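Local coordinates for protein putative cytochrome P450 YjiB (Bacillus subtilis subsp. subtilis, PDB 4RM4) that probably works as a heme-dependent monooxygenase of the cytochrome P450 family, using molecular oxygen to oxidise organic substrates, at residues I120-Q124 against S365-F370; Q157-W161 against E190-F195; W161-L165 against E183-E188. All blocks are in the same frame, centred on the assembly; numbering follows the deposited sequence.

Interactions 2 and 3 are two successive portions of one helix pair, 155-165 against 177-204, which correspond to the F and G helices of the cytochrome P450 fold. Their centres lie 8 Å apart, and Trp161 belongs to both. The local axes come closer from interaction 2 (11.4 Å) to interaction 3 (9.9 Å), where the small side chain of Cys187 lies between the helices. The pair stands near the heme: the side chain of Phe158 is about 10 Å from it, that of Leu165 about 11 Å. Interaction 1 joins helices 102-123 and 352-369 in a separate region, its centre 30 Å from that of interaction 2 and 31 Å from that of interaction 3.

Interaction 1 of 3, residues I120-Q124 against S365-F370; sequences IQKFQ and SLISAF
The rings of Phe123 and Phe370 are nearly parallel (planes 13° apart) but offset, with centroids 6.0 Å apart; they meet at their rims, and neither covers the other's face. On one face of Phe123, toward its rim, lies the carbonyl oxygen of Ile120 from its own helix, while Leu366 CD1 abuts the ring edge at Phe123 CZ, 4.0 Å away. Phe129 meets both rings from outside the two segments. The helices are the D helix (102-123) and L helix (352-369) of the cytochrome P450 core bundle, joined here near their C-terminal ends. Phe123 reaches across because its CG sits between the backbone N and the carbonyl carbon (chi1 60°).

Ile120 suits the buried middle because its branches serve two places: CG2 packs on Ala369 CB at 3.8 Å, and the extended CD1 lies 3.6 Å from Ser365 O. The small methyl of Ala369 lets the isoleucine come close to the helix backbone. At the exposed margin the longer, polar Gln124 bends at chi2, and its NE2 donates to Ala369 O at 3.3 Å, approaching from above the carbonyl plane, with the oxygen close to the amide plane of Gln124.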
ATOM      1  N   ILE A 120     -14.005  -0.565  16.144  1.00 29.52           N
ATOM      2  CA  ILE A 120     -14.033  -1.747  16.994  1.00 27.12           C
ATOM      3  C   ILE A 120     -15.328  -1.834  17.813  1.00 31.24           C
ATOM      4  O   ILE A 120     -15.928  -2.909  17.932  1.00 28.91           O
ATOM      5  CB  ILE A 120     -12.792  -1.810  17.905  1.00 27.94           C
ATOM      6  CG1 ILE A 120     -11.532  -1.991  17.048  1.00 24.47           C
ATOM      7  CG2 ILE A 120     -12.937  -2.939  18.913  1.00 27.30           C
ATOM      8  CD1 ILE A 120     -10.229  -2.051  17.824  1.00 21.03           C
ATOM      9  N   GLN A 121     -15.767  -0.695  18.347  1.00 32.73           N
ATOM     10  CA  GLN A 121     -16.987  -0.630  19.150  1.00 32.43           C
ATOM     11  C   GLN A 121     -18.188  -1.246  18.443  1.00 34.63           C
ATOM     12  O   GLN A 121     -19.045  -1.859  19.087  1.00 36.83           O
ATOM     13  CB  GLN A 121     -17.297   0.817  19.559  1.00 35.50           C
ATOM     14  CG  GLN A 121     -16.579   1.285  20.816  1.00 38.77           C
ATOM     15  CD  GLN A 121     -16.646   2.791  21.013  1.00 49.58           C
ATOM     16  OE1 GLN A 121     -16.858   3.544  20.060  1.00 49.06           O
ATOM     17  NE2 GLN A 121     -16.457   3.238  22.253  1.00 54.71           N
ATOM     18  N   LYS A 122     -18.243  -1.096  17.122  1.00 31.85           N
ATOM     19  CA  LYS A 122     -19.359  -1.611  16.335  1.00 29.57           C
ATOM     20  C   LYS A 122     -19.441  -3.140  16.332  1.00 36.60           C
ATOM     21  O   LYS A 122     -20.533  -3.699  16.217  1.00 34.14           O
ATOM     22  CB  LYS A 122     -19.307  -1.083  14.892  1.00 31.72           C
ATOM     23  CG  LYS A 122     -19.475   0.423  14.751  1.00 33.52           C
ATOM     24  CD  LYS A 122     -19.609   0.821  13.279  1.00 38.87           C
ATOM     25  CE  LYS A 122     -19.631   2.331  13.097  1.00 50.00           C
ATOM     26  NZ  LYS A 122     -20.817   2.966  13.738  1.00 51.62           N
ATOM     27  N   PHE A 123     -18.300  -3.822  16.456  1.00 31.20           N
ATOM     28  CA  PHE A 123     -18.315  -5.287  16.445  1.00 32.24           C
ATOM     29  C   PHE A 123     -17.762  -5.936  17.717  1.00 34.58           C
ATOM     30  O   PHE A 123     -17.530  -7.146  17.753  1.00 35.22           O
ATOM     31  CB  PHE A 123     -17.651  -5.857  15.178  1.00 32.27           C
ATOM     32  CG  PHE A 123     -16.205  -5.471  14.998  1.00 27.55           C
ATOM     33  CD1 PHE A 123     -15.188  -6.309  15.434  1.00 29.28           C
ATOM     34  CD2 PHE A 123     -15.862  -4.289  14.365  1.00 27.75           C
ATOM     35  CE1 PHE A 123     -13.863  -5.970  15.248  1.00 26.10           C
ATOM     36  CE2 PHE A 123     -14.530  -3.940  14.182  1.00 23.93           C
ATOM     37  CZ  PHE A 123     -13.531  -4.783  14.624  1.00 26.50           C
ATOM     38  N   GLN A 124     -17.591  -5.122  18.754  1.00 31.44           N
ATOM     39  CA  GLN A 124     -16.992  -5.533  20.027  1.00 37.64           C
ATOM     40  C   GLN A 124     -17.713  -6.685  20.744  1.00 37.88           C
ATOM     41  O   GLN A 124     -17.108  -7.402  21.543  1.00 40.87           O
ATOM     42  CB  GLN A 124     -16.916  -4.320  20.961  1.00 35.90           C
ATOM     43  CG  GLN A 124     -16.447  -4.629  22.376  1.00 39.31           C
ATOM     44  CD  GLN A 124     -14.934  -4.690  22.494  1.00 41.46           C
ATOM     45  OE1 GLN A 124     -14.273  -3.661  22.634  1.00 51.90           O
ATOM     46  NE2 GLN A 124     -14.378  -5.898  22.444  1.00 42.16           N
ATOM     47  N   SER A 365      -4.736  -2.215  18.752  1.00 22.04           N
ATOM     48  CA  SER A 365      -6.091  -1.975  19.251  1.00 21.64           C
ATOM     49  C   SER A 365      -6.985  -3.192  19.090  1.00 24.75           C
ATOM     50  O   SER A 365      -7.764  -3.528  19.990  1.00 24.25           O
ATOM     51  CB  SER A 365      -6.720  -0.778  18.547  1.00 20.56           C
ATOM     52  OG  SER A 365      -5.971   0.402  18.774  1.00 21.39           O
ATOM     53  N   LEU A 366      -6.889  -3.852  17.941  1.00 18.88           N
ATOM     54  CA  LEU A 366      -7.663  -5.068  17.726  1.00 21.40           C
ATOM     55  C   LEU A 366      -7.285  -6.136  18.752  1.00 22.80           C
ATOM     56  O   LEU A 366      -8.155  -6.732  19.396  1.00 25.06           O
ATOM     57  CB  LEU A 366      -7.431  -5.588  16.308  1.00 22.27           C
ATOM     58  CG  LEU A 366      -8.428  -6.583  15.725  1.00 28.29           C
ATOM     59  CD1 LEU A 366      -9.831  -5.981  15.695  1.00 27.84           C
ATOM     60  CD2 LEU A 366      -7.983  -6.999  14.328  1.00 29.90           C
ATOM     61  N   ILE A 367      -5.987  -6.385  18.906  1.00 19.98           N
ATOM     62  CA  ILE A 367      -5.533  -7.472  19.761  1.00 21.15           C
ATOM     63  C   ILE A 367      -5.854  -7.207  21.234  1.00 26.64           C
ATOM     64  O   ILE A 367      -6.096  -8.143  22.002  1.00 27.00           O
ATOM     65  CB  ILE A 367      -4.025  -7.787  19.554  1.00 22.58           C
ATOM     66  CG1 ILE A 367      -3.759  -8.171  18.096  1.00 22.57           C
ATOM     67  CG2 ILE A 367      -3.583  -8.921  20.460  1.00 26.06           C
ATOM     68  CD1 ILE A 367      -2.299  -8.497  17.787  1.00 18.77           C
ATOM     69  N   SER A 368      -5.864  -5.935  21.620  1.00 22.50           N
ATOM     70  CA  SER A 368      -6.230  -5.541  22.981  1.00 29.60           C
ATOM     71  C   SER A 368      -7.715  -5.784  23.262  1.00 30.30           C
ATOM     72  O   SER A 368      -8.102  -6.166  24.373  1.00 27.47           O
ATOM     73  CB  SER A 368      -5.890  -4.060  23.206  1.00 27.93           C
ATOM     74  OG  SER A 368      -6.129  -3.662  24.545  1.00 36.35           O
ATOM     75  N   ALA A 369      -8.552  -5.561  22.250  1.00 24.94           N
ATOM     76  CA  ALA A 369      -9.993  -5.691  22.427  1.00 28.48           C
ATOM     77  C   ALA A 369     -10.448  -7.140  22.514  1.00 30.74           C
ATOM     78  O   ALA A 369     -11.517  -7.423  23.060  1.00 33.15           O
ATOM     79  CB  ALA A 369     -10.738  -4.974  21.306  1.00 28.54           C
ATOM     80  N   PHE A 370      -9.646  -8.052  21.975  1.00 28.22           N
ATOM     81  CA  PHE A 370     -10.051  -9.452  21.877  1.00 28.40           C
ATOM     82  C   PHE A 370      -9.037 -10.402  22.499  1.00 27.88           C
ATOM     83  O   PHE A 370      -7.892 -10.487  22.049  1.00 25.39           O
ATOM     84  CB  PHE A 370     -10.329  -9.820  20.419  1.00 26.68           C
ATOM     85  CG  PHE A 370     -11.482  -9.062  19.827  1.00 28.26           C
ATOM     86  CD1 PHE A 370     -12.783  -9.364  20.199  1.00 32.65           C
ATOM     87  CD2 PHE A 370     -11.267  -8.023  18.936  1.00 29.08           C
ATOM     88  CE1 PHE A 370     -13.855  -8.663  19.674  1.00 33.36           C
ATOM     89  CE2 PHE A 370     -12.335  -7.309  18.408  1.00 32.48           C
ATOM     90  CZ  PHE A 370     -13.633  -7.633  18.780  1.00 31.99           C
TER

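Interaction 2 of 3, residues Q157-W161 against E190-F195; sequences QFKAW and ELAAFF
Trp161 is the bump of this contact, a large indole from helix 155-165 pushed into a hollow between Glu190, Leu191 and Phe194 on helix 177-204. Leu191 forms one wall: CD2 lies over one face of the indole, while CD1 sits off the rim, 3.5 Å from Trp161 CE3. CD2 makes a CH-pi contact over the five-membered ring, though its modelled closeness is doubtful. Against the opposite face, toward its rim, rests Gln157 O, one turn back on the tryptophan's own helix. At the end of the hollow the edge of the six-membered ring points at the face of Phe194, an offset edge-to-face pair with planes 65° apart. Here Trp161 CZ3 stands over that face toward its rim, 3.3 Å from Phe194 CG.

These are the F and G helices of the cytochrome P450 fold, which in this family form a roof over the substrate pocket on the distal side of the heme. They run roughly antiparallel, and the 11.4 Å between their local axes accommodates the rings. Phe158, Trp161 and Phe194 make up an aromatic cluster, in which Phe158 CD1 lies 3.8 Å from Phe194 CE1. Phe195 CZ fits at the edge of the Phe158 ring, 4.0 Å from Phe158 CE1, while Leu237 of helix 226-257 covers part of Phe158.

Tryptophan suits the site because it offers a polar edge as well as broad apolar faces. Its NE1 gives a nearly straight hydrogen bond (165°) to Glu190 OE1 at 2.9 Å, lying close to the indole plane and using the oxygen's anti lone pair, the one facing away from OE2.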
ATOM      1  N   GLN A 157     -20.008  10.533   0.199  1.00 24.64           N
ATOM      2  CA  GLN A 157     -19.699  10.798  -1.191  1.00 28.48           C
ATOM      3  C   GLN A 157     -18.238  10.450  -1.423  1.00 26.27           C
ATOM      4  O   GLN A 157     -17.854   9.922  -2.464  1.00 26.86           O
ATOM      5  CB  GLN A 157     -19.940  12.280  -1.464  1.00 32.37           C
ATOM      6  CG  GLN A 157     -20.010  12.661  -2.919  1.00 34.16           C
ATOM      7  CD  GLN A 157     -20.344  14.132  -3.087  1.00 38.10           C
ATOM      8  OE1 GLN A 157     -20.377  14.891  -2.111  1.00 33.42           O
ATOM      9  NE2 GLN A 157     -20.600  14.542  -4.322  1.00 35.92           N
ATOM     10  N   PHE A 158     -17.421  10.756  -0.429  1.00 26.51           N
ATOM     11  CA  PHE A 158     -15.994  10.492  -0.512  1.00 25.95           C
ATOM     12  C   PHE A 158     -15.707   8.995  -0.477  1.00 24.92           C
ATOM     13  O   PHE A 158     -14.939   8.482  -1.281  1.00 25.98           O
ATOM     14  CB  PHE A 158     -15.279  11.190   0.638  1.00 27.41           C
ATOM     15  CG  PHE A 158     -13.799  11.267   0.461  1.00 24.75           C
ATOM     16  CD1 PHE A 158     -13.250  12.186  -0.409  1.00 26.39           C
ATOM     17  CD2 PHE A 158     -12.968  10.426   1.154  1.00 23.15           C
ATOM     18  CE1 PHE A 158     -11.881  12.262  -0.583  1.00 28.60           C
ATOM     19  CE2 PHE A 158     -11.596  10.503   0.991  1.00 30.80           C
ATOM     20  CZ  PHE A 158     -11.063  11.432   0.123  1.00 20.47           C
ATOM     21  N   LYS A 159     -16.329   8.299   0.464  1.00 21.47           N
ATOM     22  CA  LYS A 159     -16.220   6.850   0.545  1.00 23.94           C
ATOM     23  C   LYS A 159     -16.636   6.193  -0.771  1.00 25.98           C
ATOM     24  O   LYS A 159     -15.981   5.279  -1.253  1.00 24.20           O
ATOM     25  CB  LYS A 159     -17.075   6.330   1.699  1.00 28.22           C
ATOM     26  CG  LYS A 159     -17.073   4.819   1.855  1.00 30.78           C
ATOM     27  CD  LYS A 159     -15.683   4.312   2.232  1.00 34.37           C
ATOM     28  CE  LYS A 159     -15.743   2.900   2.793  1.00 33.61           C
ATOM     29  NZ  LYS A 159     -14.414   2.408   3.255  1.00 26.35           N
ATOM     30  N   ALA A 160     -17.726   6.681  -1.359  1.00 25.23           N
ATOM     31  CA  ALA A 160     -18.228   6.138  -2.615  1.00 23.10           C
ATOM     32  C   ALA A 160     -17.200   6.229  -3.737  1.00 26.16           C
ATOM     33  O   ALA A 160     -17.037   5.289  -4.517  1.00 25.85           O
ATOM     34  CB  ALA A 160     -19.516   6.843  -3.021  1.00 24.27           C
ATOM     35  N   TRP A 161     -16.521   7.371  -3.816  1.00 22.69           N
ATOM     36  CA  TRP A 161     -15.404   7.554  -4.744  1.00 25.53           C
ATOM     37  C   TRP A 161     -14.262   6.572  -4.466  1.00 25.82           C
ATOM     38  O   TRP A 161     -13.687   5.996  -5.396  1.00 28.43           O
ATOM     39  CB  TRP A 161     -14.872   8.981  -4.642  1.00 25.11           C
ATOM     40  CG  TRP A 161     -15.747  10.009  -5.289  1.00 29.81           C
ATOM     41  CD1 TRP A 161     -16.484   9.862  -6.425  1.00 34.76           C
ATOM     42  CD2 TRP A 161     -15.981  11.345  -4.830  1.00 29.71           C
ATOM     43  NE1 TRP A 161     -17.161  11.026  -6.708  1.00 33.18           N
ATOM     44  CE2 TRP A 161     -16.870  11.951  -5.739  1.00 31.64           C
ATOM     45  CE3 TRP A 161     -15.525  12.088  -3.732  1.00 27.59           C
ATOM     46  CZ2 TRP A 161     -17.315  13.263  -5.589  1.00 25.55           C
ATOM     47  CZ3 TRP A 161     -15.966  13.390  -3.586  1.00 30.38           C
ATOM     48  CH2 TRP A 161     -16.852  13.964  -4.509  1.00 28.46           C
ATOM     49  N   GLU A 190     -14.613  13.758 -10.905  1.00 32.90           N
ATOM     50  CA  GLU A 190     -15.421  14.170  -9.763  1.00 30.06           C
ATOM     51  C   GLU A 190     -14.541  14.400  -8.535  1.00 31.81           C
ATOM     52  O   GLU A 190     -14.803  15.308  -7.742  1.00 28.64           O
ATOM     53  CB  GLU A 190     -16.521  13.150  -9.457  1.00 33.45           C
ATOM     54  CG  GLU A 190     -17.671  13.157 -10.463  1.00 33.55           C
ATOM     55  CD  GLU A 190     -18.706  12.066 -10.205  1.00 41.37           C
ATOM     56  OE1 GLU A 190     -18.544  11.283  -9.242  1.00 38.37           O
ATOM     57  OE2 GLU A 190     -19.692  11.999 -10.969  1.00 44.87           O
ATOM     58  N   LEU A 191     -13.505  13.576  -8.374  1.00 27.68           N
ATOM     59  CA  LEU A 191     -12.554  13.780  -7.280  1.00 27.80           C
ATOM     60  C   LEU A 191     -11.805  15.092  -7.442  1.00 25.79           C
ATOM     61  O   LEU A 191     -11.644  15.837  -6.486  1.00 24.71           O
ATOM     62  CB  LEU A 191     -11.546  12.629  -7.172  1.00 26.94           C
ATOM     63  CG  LEU A 191     -11.957  11.429  -6.323  1.00 29.06           C
ATOM     64  CD1 LEU A 191     -12.183  11.827  -4.874  1.00 20.32           C
ATOM     65  CD2 LEU A 191     -13.196  10.802  -6.909  1.00 37.91           C
ATOM     66  N   ALA A 192     -11.340  15.354  -8.661  1.00 28.47           N
ATOM     67  CA  ALA A 192     -10.637  16.587  -8.986  1.00 30.11           C
ATOM     68  C   ALA A 192     -11.425  17.837  -8.581  1.00 25.26           C
ATOM     69  O   ALA A 192     -10.896  18.702  -7.884  1.00 26.37           O
ATOM     70  CB  ALA A 192     -10.302  16.627 -10.472  1.00 26.89           C
ATOM     71  N   ALA A 193     -12.679  17.923  -9.017  1.00 28.92           N
ATOM     72  CA  ALA A 193     -13.540  19.059  -8.678  1.00 26.77           C
ATOM     73  C   ALA A 193     -13.781  19.165  -7.176  1.00 24.97           C
ATOM     74  O   ALA A 193     -13.821  20.256  -6.615  1.00 23.11           O
ATOM     75  CB  ALA A 193     -14.872  18.971  -9.431  1.00 25.93           C
ATOM     76  N   PHE A 194     -13.932  18.018  -6.521  1.00 25.36           N
ATOM     77  CA  PHE A 194     -14.146  17.991  -5.088  1.00 21.45           C
ATOM     78  C   PHE A 194     -12.903  18.518  -4.374  1.00 21.31           C
ATOM     79  O   PHE A 194     -13.000  19.396  -3.503  1.00 20.45           O
ATOM     80  CB  PHE A 194     -14.478  16.560  -4.632  1.00 24.67           C
ATOM     81  CG  PHE A 194     -14.730  16.424  -3.148  1.00 25.93           C
ATOM     82  CD1 PHE A 194     -13.708  16.042  -2.290  1.00 32.09           C
ATOM     83  CD2 PHE A 194     -15.990  16.648  -2.622  1.00 30.09           C
ATOM     84  CE1 PHE A 194     -13.938  15.904  -0.932  1.00 35.35           C
ATOM     85  CE2 PHE A 194     -16.230  16.511  -1.267  1.00 36.11           C
ATOM     86  CZ  PHE A 194     -15.204  16.138  -0.418  1.00 30.67           C
ATOM     87  N   PHE A 195     -11.732  18.000  -4.749  1.00 22.02           N
ATOM     88  CA  PHE A 195     -10.482  18.466  -4.149  1.00 20.96           C
ATOM     89  C   PHE A 195     -10.262  19.952  -4.451  1.00 18.84           C
ATOM     90  O   PHE A 195      -9.721  20.675  -3.627  1.00 19.57           O
ATOM     91  CB  PHE A 195      -9.273  17.651  -4.628  1.00 20.51           C
ATOM     92  CG  PHE A 195      -9.168  16.286  -4.008  1.00 20.32           C
ATOM     93  CD1 PHE A 195      -9.268  16.120  -2.630  1.00 18.75           C
ATOM     94  CD2 PHE A 195      -8.964  15.168  -4.801  1.00 19.46           C
ATOM     95  CE1 PHE A 195      -9.170  14.857  -2.060  1.00 17.85           C
ATOM     96  CE2 PHE A 195      -8.878  13.906  -4.233  1.00 17.22           C
ATOM     97  CZ  PHE A 195      -8.978  13.755  -2.871  1.00 17.52           C
TER

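Interaction 3 of 3, residues W161-L165 against E183-E188; sequences WSDLL and ERDKCE
The side chain of Cys187 points toward helix 155-165, and SG settles among three residues of the facing turn. It lies 3.7 Å from Trp161 O, 3.9 Å from Leu164 CB and 4.2 Å from Leu165 CD2. With chi1 at 173°, SG swings opposite the backbone N and is carried out from helix 177-204 into the interface. It also approaches the indole, 4.1 Å from Trp161 CD1, in an oblique sulfur-aromatic contact. A compact, polarisable side chain suits this place, since the local helix axes come within 9.9 Å while the backbones run roughly antiparallel.

Flanking the cysteine, two long polar side chains cross the leucines at about right angles. Glu183 bends at chi2 and brings OE2 alongside the fork of Leu164, 3.9 Å from CD2 and the same from CD1, so that it meets the leucine with a carboxylate oxygen rather than with carbon. Arg184 extends from CG to NE and swings its guanidinium past Leu165. One edge of that flat group faces the Leu165 carbonyl, and NH1 makes a weak hydrogen bond to the oxygen, 3.3 Å away and bent at 143°. NH1 also lies near Leu165 CD2, so it touches both the carbonyl oxygen and that methyl.

In the P450 fold these helices are F and G, and the long central helix 226-257 backs them: Leu237 and Val238 pack on Leu165, Asn241 touches Ser162, and Thr234 meets Glu188.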
ATOM      1  N   TRP A 161     -16.521   7.371  -3.816  1.00 22.69           N
ATOM      2  CA  TRP A 161     -15.404   7.554  -4.744  1.00 25.53           C
ATOM      3  C   TRP A 161     -14.262   6.572  -4.466  1.00 25.82           C
ATOM      4  O   TRP A 161     -13.687   5.996  -5.396  1.00 28.43           O
ATOM      5  CB  TRP A 161     -14.872   8.981  -4.642  1.00 25.11           C
ATOM      6  CG  TRP A 161     -15.747  10.009  -5.289  1.00 29.81           C
ATOM      7  CD1 TRP A 161     -16.484   9.862  -6.425  1.00 34.76           C
ATOM      8  CD2 TRP A 161     -15.981  11.345  -4.830  1.00 29.71           C
ATOM      9  NE1 TRP A 161     -17.161  11.026  -6.708  1.00 33.18           N
ATOM     10  CE2 TRP A 161     -16.870  11.951  -5.739  1.00 31.64           C
ATOM     11  CE3 TRP A 161     -15.525  12.088  -3.732  1.00 27.59           C
ATOM     12  CZ2 TRP A 161     -17.315  13.263  -5.589  1.00 25.55           C
ATOM     13  CZ3 TRP A 161     -15.966  13.390  -3.586  1.00 30.38           C
ATOM     14  CH2 TRP A 161     -16.852  13.964  -4.509  1.00 28.46           C
ATOM     15  N   SER A 162     -13.926   6.386  -3.191  1.00 22.08           N
ATOM     16  CA  SER A 162     -12.842   5.465  -2.839  1.00 27.41           C
ATOM     17  C   SER A 162     -13.175   4.032  -3.220  1.00 29.15           C
ATOM     18  O   SER A 162     -12.286   3.252  -3.577  1.00 22.30           O
ATOM     19  CB  SER A 162     -12.481   5.557  -1.355  1.00 26.78           C
ATOM     20  OG  SER A 162     -11.636   6.665  -1.121  1.00 24.83           O
ATOM     21  N   ASP A 163     -14.458   3.681  -3.152  1.00 24.58           N
ATOM     22  CA  ASP A 163     -14.895   2.352  -3.583  1.00 27.97           C
ATOM     23  C   ASP A 163     -14.707   2.165  -5.076  1.00 29.72           C
ATOM     24  O   ASP A 163     -14.249   1.117  -5.536  1.00 33.63           O
ATOM     25  CB  ASP A 163     -16.368   2.116  -3.241  1.00 23.18           C
ATOM     26  CG  ASP A 163     -16.599   1.965  -1.764  1.00 26.10           C
ATOM     27  OD1 ASP A 163     -15.613   1.703  -1.037  1.00 29.91           O
ATOM     28  OD2 ASP A 163     -17.760   2.108  -1.327  1.00 31.15           O
ATOM     29  N   LEU A 164     -15.082   3.188  -5.831  1.00 30.48           N
ATOM     30  CA  LEU A 164     -14.965   3.153  -7.275  1.00 33.62           C
ATOM     31  C   LEU A 164     -13.514   3.039  -7.707  1.00 33.88           C
ATOM     32  O   LEU A 164     -13.215   2.470  -8.752  1.00 33.92           O
ATOM     33  CB  LEU A 164     -15.589   4.408  -7.888  1.00 35.01           C
ATOM     34  CG  LEU A 164     -17.112   4.398  -7.992  1.00 34.06           C
ATOM     35  CD1 LEU A 164     -17.654   5.806  -8.224  1.00 33.63           C
ATOM     36  CD2 LEU A 164     -17.538   3.449  -9.100  1.00 40.24           C
ATOM     37  N   LEU A 165     -12.611   3.589  -6.902  1.00 32.34           N
ATOM     38  CA  LEU A 165     -11.195   3.580  -7.247  1.00 32.11           C
ATOM     39  C   LEU A 165     -10.598   2.176  -7.253  1.00 38.46           C
ATOM     40  O   LEU A 165      -9.601   1.927  -7.931  1.00 36.69           O
ATOM     41  CB  LEU A 165     -10.403   4.484  -6.299  1.00 29.22           C
ATOM     42  CG  LEU A 165     -10.461   5.974  -6.616  1.00 34.43           C
ATOM     43  CD1 LEU A 165      -9.590   6.753  -5.638  1.00 25.69           C
ATOM     44  CD2 LEU A 165     -10.022   6.201  -8.052  1.00 33.44           C
ATOM     45  N   GLU A 183     -15.577   5.073 -16.561  1.00 49.35           N
ATOM     46  CA  GLU A 183     -16.133   5.266 -15.229  1.00 49.82           C
ATOM     47  C   GLU A 183     -15.029   5.667 -14.259  1.00 53.19           C
ATOM     48  O   GLU A 183     -15.289   6.268 -13.214  1.00 48.58           O
ATOM     49  CB  GLU A 183     -16.828   3.992 -14.742  1.00 51.81           C
ATOM     50  CG  GLU A 183     -17.410   4.094 -13.335  1.00 51.25           C
ATOM     51  CD  GLU A 183     -18.369   5.267 -13.174  1.00 50.56           C
ATOM     52  OE1 GLU A 183     -18.954   5.708 -14.188  1.00 47.33           O
ATOM     53  OE2 GLU A 183     -18.534   5.748 -12.032  1.00 44.15           O
ATOM     54  N   ARG A 184     -13.794   5.321 -14.611  1.00 51.18           N
ATOM     55  CA  ARG A 184     -12.641   5.720 -13.819  1.00 53.09           C
ATOM     56  C   ARG A 184     -12.331   7.192 -14.060  1.00 47.20           C
ATOM     57  O   ARG A 184     -12.036   7.931 -13.123  1.00 47.54           O
ATOM     58  CB  ARG A 184     -11.423   4.855 -14.143  1.00 54.60           C
ATOM     59  CG  ARG A 184     -10.208   5.175 -13.291  1.00 52.92           C
ATOM     60  CD  ARG A 184      -9.109   4.132 -13.442  1.00 55.28           C
ATOM     61  NE  ARG A 184      -7.938   4.472 -12.640  1.00 54.34           N
ATOM     62  CZ  ARG A 184      -7.780   4.138 -11.363  1.00 50.53           C
ATOM     63  NH1 ARG A 184      -8.718   3.443 -10.736  1.00 50.59           N
ATOM     64  NH2 ARG A 184      -6.679   4.498 -10.710  1.00 48.46           N
ATOM     65  N   ASP A 185     -12.399   7.614 -15.319  1.00 48.03           N
ATOM     66  CA  ASP A 185     -12.209   9.020 -15.654  1.00 46.53           C
ATOM     67  C   ASP A 185     -13.287   9.839 -14.968  1.00 45.79           C
ATOM     68  O   ASP A 185     -12.997  10.850 -14.330  1.00 41.75           O
ATOM     69  CB  ASP A 185     -12.246   9.239 -17.170  1.00 46.87           C
ATOM     70  CG  ASP A 185     -11.031   8.656 -17.873  1.00 54.82           C
ATOM     71  OD1 ASP A 185     -10.022   8.369 -17.191  1.00 54.15           O
ATOM     72  OD2 ASP A 185     -11.080   8.492 -19.108  1.00 54.82           O
ATOM     73  N   LYS A 186     -14.530   9.381 -15.093  1.00 46.68           N
ATOM     74  CA  LYS A 186     -15.673  10.025 -14.453  1.00 42.72           C
ATOM     75  C   LYS A 186     -15.393  10.224 -12.966  1.00 38.62           C
ATOM     76  O   LYS A 186     -15.483  11.337 -12.442  1.00 37.14           O
ATOM     77  CB  LYS A 186     -16.925   9.166 -14.643  1.00 47.40           C
ATOM     78  CG  LYS A 186     -18.237   9.880 -14.380  1.00 48.42           C
ATOM     79  CD  LYS A 186     -19.416   8.928 -14.568  1.00 54.67           C
ATOM     80  CE  LYS A 186     -20.752   9.639 -14.401  1.00 55.07           C
ATOM     81  NZ  LYS A 186     -21.909   8.702 -14.574  1.00 51.56           N
ATOM     82  N   CYS A 187     -15.033   9.137 -12.296  1.00 38.03           N
ATOM     83  CA  CYS A 187     -14.751   9.173 -10.869  1.00 41.36           C
ATOM     84  C   CYS A 187     -13.627  10.154 -10.539  1.00 37.49           C
ATOM     85  O   CYS A 187     -13.740  10.950  -9.611  1.00 37.28           O
ATOM     86  CB  CYS A 187     -14.388   7.781 -10.363  1.00 38.14           C
ATOM     87  SG  CYS A 187     -13.825   7.764  -8.660  1.00 31.83           S
ATOM     88  N   GLU A 188     -12.550  10.090 -11.311  1.00 36.00           N
ATOM     89  CA  GLU A 188     -11.383  10.932 -11.078  1.00 39.56           C
ATOM     90  C   GLU A 188     -11.704  12.408 -11.323  1.00 35.97           C
ATOM     91  O   GLU A 188     -11.197  13.279 -10.622  1.00 31.73           O
ATOM     92  CB  GLU A 188     -10.218  10.471 -11.957  1.00 40.46           C
ATOM     93  CG  GLU A 188      -8.835  10.827 -11.423  1.00 42.60           C
ATOM     94  CD  GLU A 188      -7.859   9.657 -11.487  1.00 42.39           C
ATOM     95  OE1 GLU A 188      -8.299   8.497 -11.346  1.00 43.94           O
ATOM     96  OE2 GLU A 188      -6.646   9.901 -11.673  1.00 48.99           O
TER